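Local structure of tail spike protein (Acinetobacter phage vB_AbaP_AS12, 6EU4) at residues 149-154 and 198-204; 193-199 and 222-228; 229-235 and 250-256; 243-248 and 274-278. The protein probably attaches the phage to Acinetobacter baumannii, most likely by recognising and perhaps cleaving surface polysaccharide, as a trimeric tailspike built on a parallel beta-helix. All coordinates share one frame; numbering follows the deposited sequence. Where two conformers were deposited one is given.

All four contacts join neighbouring strands in the parallel beta-helix of the tailspike, and their centres lie 10 to 21 Å apart. Contacts 1 and 2 share strand 196-200, which pairs with strand 148-151 on one side and strand 219-229 on the other. Contacts 2 and 4 are likewise coupled because strands 219-229 and 241-250 are adjacent, with Lys-222 and Glu-244 forming a salt bridge. Contact 3 follows where the chain turns out of strands 219-229 and 241-250, and its segments alternate along the chain with those of contact 4. Contacts 2 and 4 also reach other subunits, tying the stacked coils to the trimer.

Contact 1 (149-154 and 198-204)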
# COMPACT_ATOMS: atom_id res chain seq x y z
N PHE A 149 20.56 18.20 20.79
CA PHE A 149 20.42 19.46 21.51
C PHE A 149 19.54 19.24 22.73
O PHE A 149 18.46 18.66 22.61
CB PHE A 149 19.77 20.54 20.63
CG PHE A 149 20.53 20.84 19.36
CD1 PHE A 149 21.91 20.88 19.35
CD2 PHE A 149 19.85 21.07 18.18
CE1 PHE A 149 22.61 21.15 18.17
CE2 PHE A 149 20.55 21.32 16.99
CZ PHE A 149 21.94 21.36 17.00
N ILE A 150 20.00 19.74 23.87
CA ILE A 150 19.27 19.69 25.13
C ILE A 150 18.93 21.13 25.52
O ILE A 150 19.83 21.92 25.82
CB ILE A 150 20.08 19.01 26.23
CG1 ILE A 150 20.64 17.67 25.72
CG2 ILE A 150 19.23 18.82 27.47
CD1 ILE A 150 19.59 16.65 25.38
N LYS A 151 17.65 21.46 25.52
CA LYS A 151 17.22 22.81 25.86
C LYS A 151 16.93 22.89 27.35
O LYS A 151 16.19 22.05 27.89
CB LYS A 151 15.98 23.18 25.05
CG LYS A 151 15.53 24.58 25.37
CD LYS A 151 15.04 25.29 24.15
CE LYS A 151 14.73 26.74 24.44
NZ LYS A 151 13.37 26.89 24.93
N THR A 152 17.47 23.92 28.01
CA THR A 152 17.48 24.01 29.47
C THR A 152 16.52 25.05 30.03
O THR A 152 16.48 25.24 31.26
CB THR A 152 18.89 24.35 29.97
OG1 THR A 152 19.24 25.66 29.52
CG2 THR A 152 19.91 23.34 29.44
N THR A 153 15.80 25.75 29.18
CA THR A 153 14.89 26.81 29.58
C THR A 153 13.63 26.73 28.73
O THR A 153 13.55 25.96 27.77
CB THR A 153 15.48 28.21 29.36
OG1 THR A 153 15.46 28.47 27.95
CG2 THR A 153 16.91 28.32 29.90
N ASN A 154 12.68 27.61 29.06
CA ASN A 154 11.51 27.83 28.21
C ASN A 154 11.65 29.10 27.37
O ASN A 154 10.64 29.61 26.88
CB ASN A 154 10.25 27.89 29.07
CG ASN A 154 10.03 26.62 29.87
OD1 ASN A 154 10.10 26.63 31.11
ND2 ASN A 154 9.82 25.50 29.18
N LEU A 198 16.37 15.91 19.95
CA LEU A 198 15.97 17.22 20.45
C LEU A 198 15.20 16.96 21.74
O LEU A 198 14.13 16.34 21.70
CB LEU A 198 15.06 17.96 19.46
CG LEU A 198 15.61 18.20 18.06
CD1 LEU A 198 14.52 18.71 17.13
CD2 LEU A 198 16.75 19.18 18.14
N GLN A 199 15.73 17.41 22.87
CA GLN A 199 15.07 17.15 24.15
C GLN A 199 15.12 18.37 25.05
O GLN A 199 16.09 19.13 25.03
CB GLN A 199 15.74 15.97 24.89
CG GLN A 199 15.78 14.69 24.08
CD GLN A 199 16.32 13.52 24.87
OE1 GLN A 199 16.30 13.52 26.11
NE2 GLN A 199 16.82 12.51 24.15
N TYR A 200 14.09 18.52 25.88
CA TYR A 200 14.20 19.40 27.03
C TYR A 200 14.89 18.68 28.18
O TYR A 200 14.81 17.46 28.30
CB TYR A 200 12.83 19.88 27.50
CG TYR A 200 12.25 20.94 26.61
CD1 TYR A 200 11.52 20.59 25.49
CD2 TYR A 200 12.45 22.28 26.87
CE1 TYR A 200 11.00 21.56 24.63
CE2 TYR A 200 11.93 23.26 26.03
CZ TYR A 200 11.21 22.88 24.91
OH TYR A 200 10.71 23.86 24.07
N ASP A 201 15.59 19.46 29.00
CA ASP A 201 16.03 19.02 30.32
C ASP A 201 14.83 18.46 31.08
O ASP A 201 13.85 19.16 31.32
CB ASP A 201 16.65 20.22 31.04
CG ASP A 201 17.21 19.89 32.43
OD1 ASP A 201 16.97 18.79 32.97
OD2 ASP A 201 17.93 20.77 32.96
N SER A 202 14.89 17.16 31.43
CA SER A 202 13.72 16.51 32.03
C SER A 202 13.32 17.16 33.35
O SER A 202 12.18 16.99 33.78
CB SER A 202 13.99 15.01 32.27
OG SER A 202 15.01 14.85 33.25
N ALA A 203 14.22 17.90 33.98
CA ALA A 203 13.92 18.57 35.24
C ALA A 203 13.03 19.79 35.08
O ALA A 203 12.45 20.25 36.06
CB ALA A 203 15.22 18.98 35.94
N LEU A 204 12.91 20.34 33.86
CA LEU A 204 12.09 21.54 33.69
C LEU A 204 10.64 21.24 34.02
O LEU A 204 10.05 20.32 33.44
CB LEU A 204 12.15 22.06 32.25
CG LEU A 204 13.39 22.84 31.90
CD1 LEU A 204 13.43 23.01 30.37
CD2 LEU A 204 13.43 24.21 32.61
O HOH W 1 17.21 23.36 33.14
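Lys-151 and Tyr-200 run side by side on one face of two parallel strands, with Lys-151 CG 3.9 Å from Tyr-200 CE2. The lysine CG is anti to the backbone N (chi1 -179°), and later bends at chi2 and chi4 bring the ammonium group round to the loop beyond its own strand. There Lys-151 NZ donates to Thr-153 O at 3.0 Å, approaching from above the carbonyl plane. That same Thr-153 O lies at the edge of the Tyr-200 ring, in its plane and 3.6 Å from CE2. Further back on this face, Phe-149 CD2 meets Leu-198 CD2 at 3.6 Å.

Three backbone bonds, from Gln-199 N to Phe-149 O, Lys-151 N to Gln-199 O and Asp-201 N to Lys-151 O, fix the parallel pairing. Past the strand ends, Leu-204 CD2 rests 3.5 Å from Thr-152 O. A type I turn from Asp-201 to Leu-204 positions this leucine, and within it Asp-201 OD1 accepts from Ala-203 N, forming an Asx turn. Asp-201 OD2 and Thr-152 O are bridged by one water, which donates to both.

Farther out, Asp-174 OD1 forms a salt bridge with Lys-151 NZ and a hydrogen bond with Tyr-200 OH, while Asn-155 O also binds the lysine. Gripped by two carbonyls and a carboxylate, the largely buried ammonium group is probably stabilised in its charged form.

Contact 2 (193-199 and 222-228); sequences LSGFTLQ and KSILTKN
Phe-196 and Ile-224 meet inside the parallel beta-helix, on neighbouring strands of successive coils. Packing is close here: Ile-224 CG1 lies over one face of the Phe-196 ring, and CD1 of the same isoleucine reaches Leu-193 CB at 3.7 Å, a contact that holds for one of two conformers and is less certain. Farther along this inward face, Leu-198 lies next to Thr-226. Ile-176 and Met-177 of strand 175-179 pack against Leu-198 from within the coil.

At the corner before these strands, Gly-195 and Ser-223 both adopt positive phi and the two chains bend together. Gly-195 N donates to Lys-222 O at 3.1 Å and, weakly, to Ser-223 O, so the pairing survives the bend. Lys-222 NZ leads away to Glu-244 of its own chain and Glu-244 of the third subunit, which places this end at the trimer interface.

The outward face is looser. Gln-199 and Lys-227 lie side by side there, partly exposed, the glutamine extended and the lysine bent, but the contact between their modelled carbons is too close to be trusted. Gln-199 NE2 donates to Thr-197 OG1 at 2.9 Å, with the acceptor in the amide plane. The threonine hydroxyl, set anti to its own N (chi1 -177°), donates a hydrogen bond to Leu-225 O at 3.0 Å from above the carbonyl plane, while Leu-198 N donates to the same oxygen at 2.8 Å, so that it accepts twice.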
# COMPACT_ATOMS: atom_id res chain seq x y z
N LEU A 193 17.96 16.62 7.38
CA LEU A 193 18.37 16.47 8.77
C LEU A 193 18.39 15.00 9.14
O LEU A 193 17.45 14.27 8.79
CB LEU A 193 17.41 17.20 9.70
CG LEU A 193 17.59 18.69 9.93
CD1 LEU A 193 17.78 19.43 8.64
CD2 LEU A 193 16.45 19.26 10.76
N SER A 194 19.43 14.56 9.85
CA SER A 194 19.44 13.15 10.23
C SER A 194 20.29 12.88 11.46
O SER A 194 21.38 13.44 11.61
CB SER A 194 19.94 12.25 9.10
OG SER A 194 21.25 12.59 8.72
N GLY A 195 19.81 11.96 12.30
CA GLY A 195 20.68 11.28 13.25
C GLY A 195 20.94 12.01 14.54
O GLY A 195 22.09 12.02 15.02
N PHE A 196 19.92 12.62 15.14
CA PHE A 196 20.14 13.33 16.40
C PHE A 196 18.83 13.47 17.16
O PHE A 196 17.75 13.14 16.65
CB PHE A 196 20.78 14.70 16.17
CG PHE A 196 19.99 15.63 15.30
CD1 PHE A 196 19.03 16.44 15.84
CD2 PHE A 196 20.25 15.72 13.93
CE1 PHE A 196 18.31 17.32 15.04
CE2 PHE A 196 19.55 16.59 13.13
CZ PHE A 196 18.57 17.40 13.69
N THR A 197 18.94 13.93 18.40
CA THR A 197 17.80 14.09 19.28
C THR A 197 17.62 15.56 19.66
O THR A 197 18.57 16.34 19.67
CB THR A 197 17.96 13.21 20.53
OG1 THR A 197 16.80 13.33 21.36
CG2 THR A 197 19.20 13.66 21.35
N LEU A 198 16.37 15.91 19.95
CA LEU A 198 15.97 17.22 20.45
C LEU A 198 15.20 16.96 21.74
O LEU A 198 14.13 16.34 21.70
CB LEU A 198 15.06 17.96 19.46
CG LEU A 198 15.61 18.20 18.06
CD1 LEU A 198 14.52 18.71 17.13
CD2 LEU A 198 16.75 19.18 18.14
N GLN A 199 15.73 17.41 22.87
CA GLN A 199 15.07 17.15 24.15
C GLN A 199 15.12 18.37 25.05
O GLN A 199 16.09 19.13 25.03
CB GLN A 199 15.74 15.97 24.89
CG GLN A 199 15.78 14.69 24.08
CD GLN A 199 16.32 13.52 24.87
OE1 GLN A 199 16.30 13.52 26.11
NE2 GLN A 199 16.82 12.51 24.15
N LYS A 222 15.29 12.32 8.90
CA LYS A 222 15.59 10.90 9.14
C LYS A 222 16.23 10.71 10.50
O LYS A 222 17.12 11.47 10.88
CB LYS A 222 16.54 10.34 8.07
CG LYS A 222 16.04 10.46 6.65
CD LYS A 222 16.90 9.61 5.69
CE LYS A 222 16.39 9.63 4.24
NZ LYS A 222 15.01 9.10 4.13
N SER A 223 15.78 9.69 11.24
CA SER A 223 16.45 9.29 12.47
C SER A 223 16.59 10.47 13.42
O SER A 223 17.68 10.80 13.92
CB SER A 223 17.80 8.65 12.15
OG SER A 223 17.55 7.46 11.38
N ILE A 224 15.46 11.11 13.68
CA ILE A 224 15.38 12.23 14.61
C ILE A 224 14.44 11.84 15.73
O ILE A 224 13.30 11.42 15.48
CB ILE A 224 14.90 13.52 13.93
CG1 ILE A 224 15.95 14.00 12.93
CG2 ILE A 224 14.63 14.60 14.98
CD1 ILE A 224 15.46 15.09 12.04
N LEU A 225 14.89 12.02 16.96
CA LEU A 225 14.11 11.72 18.15
C LEU A 225 13.82 13.01 18.88
O LEU A 225 14.74 13.73 19.23
CB LEU A 225 14.87 10.79 19.09
CG LEU A 225 14.31 10.70 20.52
CD1 LEU A 225 12.95 10.03 20.54
CD2 LEU A 225 15.30 9.98 21.43
N THR A 226 12.55 13.31 19.13
CA THR A 226 12.21 14.36 20.09
C THR A 226 11.58 13.71 21.30
O THR A 226 10.75 12.80 21.17
CB THR A 226 11.28 15.43 19.48
OG1 THR A 226 9.95 14.92 19.30
CG2 THR A 226 11.80 15.92 18.16
N LYS A 227 11.98 14.15 22.48
CA LYS A 227 11.41 13.60 23.69
C LYS A 227 11.59 14.60 24.82
O LYS A 227 12.29 15.61 24.69
CB LYS A 227 12.03 12.23 24.04
CG LYS A 227 13.48 12.28 24.43
CD LYS A 227 14.01 10.90 24.86
CE LYS A 227 13.69 10.59 26.31
NZ LYS A 227 14.56 9.47 26.83
N ASN A 228 10.88 14.33 25.92
CA ASN A 228 10.75 15.29 27.00
C ASN A 228 10.15 16.59 26.49
O ASN A 228 10.61 17.67 26.82
CB ASN A 228 12.09 15.56 27.70
CG ASN A 228 12.60 14.36 28.46
OD1 ASN A 228 11.81 13.56 28.95
ND2 ASN A 228 13.91 14.20 28.53

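Contact 3 (229-235 and 250-256); sequences TFEGIKS and ASSRSFI
At a corner of the parallel beta-helix, where two successive coils turn together, Glu-231, Arg-253 and Lys-234 form a salt-bridge network. Arg-253 NH2 meets Glu-231 OE2 at 3.0 Å, arriving from above the carboxylate plane, and the two flat groups stand 80° apart. Lys-234 NZ takes the other oxygen, Glu-231 OE1, at 2.8 Å, on its syn side but tilted from the carboxylate plane. The two cations share one carboxylate, one on each oxygen, and also hold one water jointly, its bond to the arginine being weak. A second water links Glu-231 OE2, Arg-253 NE and Ser-252 OG.

A bend at chi3 (-77°) turns the guanidinium so that Ile-256 CD1 lies 3.3 Å above its plane, over the centre; this methyl also touches Glu-231 CG at 3.8 Å. On the exposed side, Ser-252 CB makes a CH-pi contact over one face of Phe-230, 3.8 Å from the ring centroid. Phe-230 O accepts from Ser-252 N, Gly-232 N donates to Arg-253 O, and Ile-233 N to Ser-254 O, carrying the pairing through the corner.

Ile-233 CD1 touches Phe-255 CE1 at 3.8 Å on the inward face, where Val-246 of strand 241-250 packs against both. Phe-255 stacks with Trp-286, Arg-253 NH1 reaches Asp-287, and strands 211-212 and 284-304 flank the pair as the preceding and following neighbours.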
# COMPACT_ATOMS: atom_id res chain seq x y z
N THR A 229 9.13 16.48 25.63
CA THR A 229 8.41 17.63 25.10
C THR A 229 6.94 17.59 25.50
O THR A 229 6.41 16.55 25.89
CB THR A 229 8.45 17.68 23.55
OG1 THR A 229 7.66 16.61 22.99
CG2 THR A 229 9.87 17.62 23.05
N PHE A 230 6.30 18.75 25.35
CA PHE A 230 4.85 18.86 25.44
C PHE A 230 4.20 18.53 24.10
O PHE A 230 3.22 17.76 24.04
CB PHE A 230 4.50 20.29 25.87
CG PHE A 230 3.03 20.58 25.96
CD1 PHE A 230 2.25 20.01 26.96
CD2 PHE A 230 2.43 21.47 25.09
CE1 PHE A 230 0.90 20.31 27.06
CE2 PHE A 230 1.07 21.77 25.19
CZ PHE A 230 0.32 21.18 26.16
N GLU A 231 4.76 19.08 23.03
CA GLU A 231 4.36 18.76 21.66
C GLU A 231 5.63 18.40 20.91
O GLU A 231 6.64 19.09 21.04
CB GLU A 231 3.64 19.96 21.01
CG GLU A 231 2.29 20.21 21.62
CD GLU A 231 1.69 21.59 21.31
OE1 GLU A 231 2.37 22.45 20.70
OE2 GLU A 231 0.54 21.82 21.71
N GLY A 232 5.60 17.31 20.14
CA GLY A 232 6.82 16.81 19.55
C GLY A 232 7.26 17.56 18.31
O GLY A 232 8.26 18.28 18.32
N ILE A 233 6.53 17.33 17.22
CA ILE A 233 6.77 17.95 15.92
C ILE A 233 5.48 18.67 15.52
O ILE A 233 4.39 18.09 15.56
CB ILE A 233 7.20 16.91 14.87
CG1 ILE A 233 8.55 16.29 15.28
CG2 ILE A 233 7.30 17.56 13.48
CD1 ILE A 233 8.93 15.10 14.47
N LYS A 234 5.60 19.95 15.16
CA LYS A 234 4.45 20.81 14.96
C LYS A 234 4.62 21.67 13.71
O LYS A 234 5.59 22.42 13.61
CB LYS A 234 4.27 21.69 16.18
CG LYS A 234 3.01 22.51 16.18
CD LYS A 234 2.85 23.20 17.52
CE LYS A 234 1.46 23.76 17.69
NZ LYS A 234 1.29 24.40 19.05
N SER A 235 3.67 21.58 12.78
CA SER A 235 3.76 22.23 11.49
C SER A 235 2.38 22.74 11.08
O SER A 235 1.35 22.26 11.57
CB SER A 235 4.33 21.25 10.45
OG SER A 235 4.48 21.83 9.16
N ALA A 250 5.97 12.86 23.40
CA ALA A 250 5.42 14.11 23.90
C ALA A 250 4.37 13.82 24.95
O ALA A 250 3.72 12.78 24.92
CB ALA A 250 4.77 14.91 22.77
N SER A 251 4.18 14.76 25.88
CA SER A 251 3.16 14.56 26.90
C SER A 251 1.75 14.89 26.41
O SER A 251 0.79 14.35 26.94
CB SER A 251 3.47 15.39 28.16
OG SER A 251 3.37 16.78 27.88
N SER A 252 1.59 15.75 25.39
CA SER A 252 0.26 16.12 24.90
C SER A 252 -0.01 15.63 23.48
O SER A 252 -0.92 14.82 23.27
CB SER A 252 0.08 17.64 25.01
OG SER A 252 -1.21 18.02 24.56
N ARG A 253 0.75 16.10 22.49
CA ARG A 253 0.54 15.68 21.10
C ARG A 253 1.90 15.38 20.46
O ARG A 253 2.80 16.21 20.51
CB ARG A 253 -0.20 16.74 20.27
CG ARG A 253 -1.62 17.03 20.76
CD ARG A 253 -2.34 18.03 19.87
NE ARG A 253 -1.87 19.39 20.11
CZ ARG A 253 -2.06 20.42 19.29
NH1 ARG A 253 -2.73 20.27 18.16
NH2 ARG A 253 -1.59 21.62 19.61
N SER A 254 2.04 14.18 19.88
CA SER A 254 3.32 13.78 19.30
C SER A 254 3.57 14.48 17.97
O SER A 254 4.56 15.20 17.83
CB SER A 254 3.38 12.26 19.14
OG SER A 254 3.35 11.63 20.41
N PHE A 255 2.68 14.29 17.00
CA PHE A 255 2.82 14.87 15.66
C PHE A 255 1.61 15.76 15.38
O PHE A 255 0.46 15.32 15.53
CB PHE A 255 2.86 13.77 14.59
CG PHE A 255 4.08 12.89 14.62
CD1 PHE A 255 5.22 13.24 13.93
CD2 PHE A 255 4.06 11.68 15.30
CE1 PHE A 255 6.34 12.40 13.92
CE2 PHE A 255 5.18 10.85 15.30
CZ PHE A 255 6.31 11.20 14.61
N ILE A 256 1.86 17.01 14.99
CA ILE A 256 0.82 17.98 14.66
C ILE A 256 1.12 18.54 13.28
O ILE A 256 2.18 19.16 13.09
CB ILE A 256 0.75 19.14 15.68
CG1 ILE A 256 0.56 18.63 17.11
CG2 ILE A 256 -0.33 20.13 15.28
CD1 ILE A 256 1.01 19.68 18.12
O HOH W 2 -1.30 20.16 22.83
O HOH W 3 -1.56 24.59 19.68

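Contact 4 (243-248 and 274-278)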
# COMPACT_ATOMS: atom_id res chain seq x y z
N TRP A 243 9.74 11.56 6.07
CA TRP A 243 10.10 11.38 7.47
C TRP A 243 10.36 9.90 7.66
O TRP A 243 9.45 9.09 7.46
CB TRP A 243 8.96 11.84 8.40
CG TRP A 243 8.42 13.24 8.12
CD1 TRP A 243 7.56 13.59 7.13
CD2 TRP A 243 8.71 14.44 8.85
NE1 TRP A 243 7.30 14.94 7.18
CE2 TRP A 243 7.99 15.49 8.22
CE3 TRP A 243 9.50 14.75 9.95
CZ2 TRP A 243 8.06 16.81 8.66
CZ3 TRP A 243 9.55 16.06 10.40
CH2 TRP A 243 8.83 17.07 9.75
N GLU A 244 11.60 9.54 7.99
CA GLU A 244 11.99 8.14 8.15
C GLU A 244 12.60 7.97 9.52
O GLU A 244 13.54 8.69 9.87
CB GLU A 244 12.99 7.70 7.07
CG GLU A 244 13.37 6.22 7.19
CD GLU A 244 14.37 5.73 6.13
OE1 GLU A 244 14.87 6.54 5.33
OE2 GLU A 244 14.63 4.51 6.10
N ARG A 245 12.06 7.04 10.31
CA ARG A 245 12.56 6.76 11.66
C ARG A 245 12.61 8.02 12.52
O ARG A 245 13.57 8.26 13.27
CB ARG A 245 13.94 6.09 11.58
CG ARG A 245 13.80 4.60 11.20
CD ARG A 245 13.74 3.70 12.41
NE ARG A 245 12.67 4.09 13.32
CZ ARG A 245 12.84 4.71 14.47
NH1 ARG A 245 11.76 5.05 15.18
NH2 ARG A 245 14.05 4.99 14.92
N VAL A 246 11.53 8.80 12.46
CA VAL A 246 11.34 9.96 13.31
C VAL A 246 10.42 9.54 14.45
O VAL A 246 9.34 8.97 14.23
CB VAL A 246 10.76 11.15 12.53
CG1 VAL A 246 10.44 12.31 13.45
CG2 VAL A 246 11.76 11.58 11.47
N GLN A 247 10.86 9.82 15.67
CA GLN A 247 10.10 9.48 16.86
C GLN A 247 9.74 10.78 17.56
O GLN A 247 10.62 11.62 17.79
CB GLN A 247 10.90 8.59 17.81
CG GLN A 247 10.22 8.37 19.15
CD GLN A 247 10.97 7.44 20.09
OE1 GLN A 247 12.00 6.87 19.74
NE2 GLN A 247 10.46 7.31 21.31
N ALA A 248 8.47 10.95 17.89
CA ALA A 248 8.01 12.11 18.64
C ALA A 248 7.38 11.61 19.94
O ALA A 248 6.26 11.08 19.94
CB ALA A 248 7.04 12.95 17.82
N ILE A 274 7.79 6.75 7.28
CA ILE A 274 8.25 5.37 7.21
C ILE A 274 8.92 5.05 8.53
O ILE A 274 9.94 5.67 8.88
CB ILE A 274 9.22 5.16 6.04
CG1 ILE A 274 8.47 5.48 4.73
CG2 ILE A 274 9.74 3.73 6.02
CD1 ILE A 274 9.33 5.41 3.48
N GLY A 275 8.38 4.07 9.25
CA GLY A 275 9.01 3.67 10.51
C GLY A 275 9.10 4.78 11.53
O GLY A 275 10.06 4.84 12.31
N CYS A 276 8.10 5.65 11.57
CA CYS A 276 8.02 6.70 12.57
C CYS A 276 7.23 6.21 13.76
O CYS A 276 6.50 5.21 13.70
CB CYS A 276 7.39 7.97 12.00
SG CYS A 276 8.42 8.70 10.64
N TRP A 277 7.39 6.91 14.88
CA TRP A 277 6.89 6.41 16.16
C TRP A 277 6.37 7.56 16.99
O TRP A 277 7.15 8.46 17.33
CB TRP A 277 8.02 5.68 16.89
CG TRP A 277 7.59 4.78 18.03
CD1 TRP A 277 6.35 4.27 18.27
CD2 TRP A 277 8.44 4.27 19.05
NE1 TRP A 277 6.39 3.44 19.39
CE2 TRP A 277 7.66 3.45 19.89
CE3 TRP A 277 9.79 4.43 19.35
CZ2 TRP A 277 8.18 2.80 21.00
CZ3 TRP A 277 10.32 3.79 20.45
CH2 TRP A 277 9.51 2.99 21.27
N ALA A 278 5.09 7.52 17.34
CA ALA A 278 4.49 8.47 18.28
C ALA A 278 4.40 7.78 19.64
O ALA A 278 3.89 6.67 19.73
CB ALA A 278 3.09 8.89 17.82
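The Gln-247 side chain lies alongside that of Trp-277, pointing the same way. The glutamine amide is set against the six-membered part of the indole, with OE1 3.3 Å from CE3 of Trp-277 and the two planes 48° apart. Gln-247 NE2 is tied to Ser-249 OG and Trp-277 NE1 to Asp-302, bonds that would limit the rotation of both groups.

Among the polar side-chain bonds, bends at chi2 (-93°) and chi3 fold Arg-245 back across the strands, so that NE donates to Gly-275 O at 2.9 Å in the carbonyl plane, with a weak second bond from NH1 at 3.3 Å to the same Gly-275 O. Cys-276 contributes its sulfur: Val-246 N donates to SG at 3.6 Å, and the CB atoms of Trp-243 and Val-246 pack against it.

Backbone bonds hold both ends. Ile-274 N reaches Trp-243 O, and Arg-245 N returns to Ile-274 O; beyond the corner, where Arg-245 and Gly-275 both take positive phi, Trp-277 N binds Val-246 O and Ala-248 N binds Trp-277 O.

Charged, polar and apolar links cross to other chains: Glu-244 OE2 forms a salt bridge with Lys-222 of the second subunit and a hydrogen bond with Thr-242 OG1 of that subunit, and Ile-274 packs on Ile-274 of the third. Along the helix, strand 219-229 of the preceding coil borders segment 243-248 and strand 284-304 of the following one borders segment 274-278, while Phe-255 of strand 253-257 packs on Val-246, Ala-248 and Ala-278.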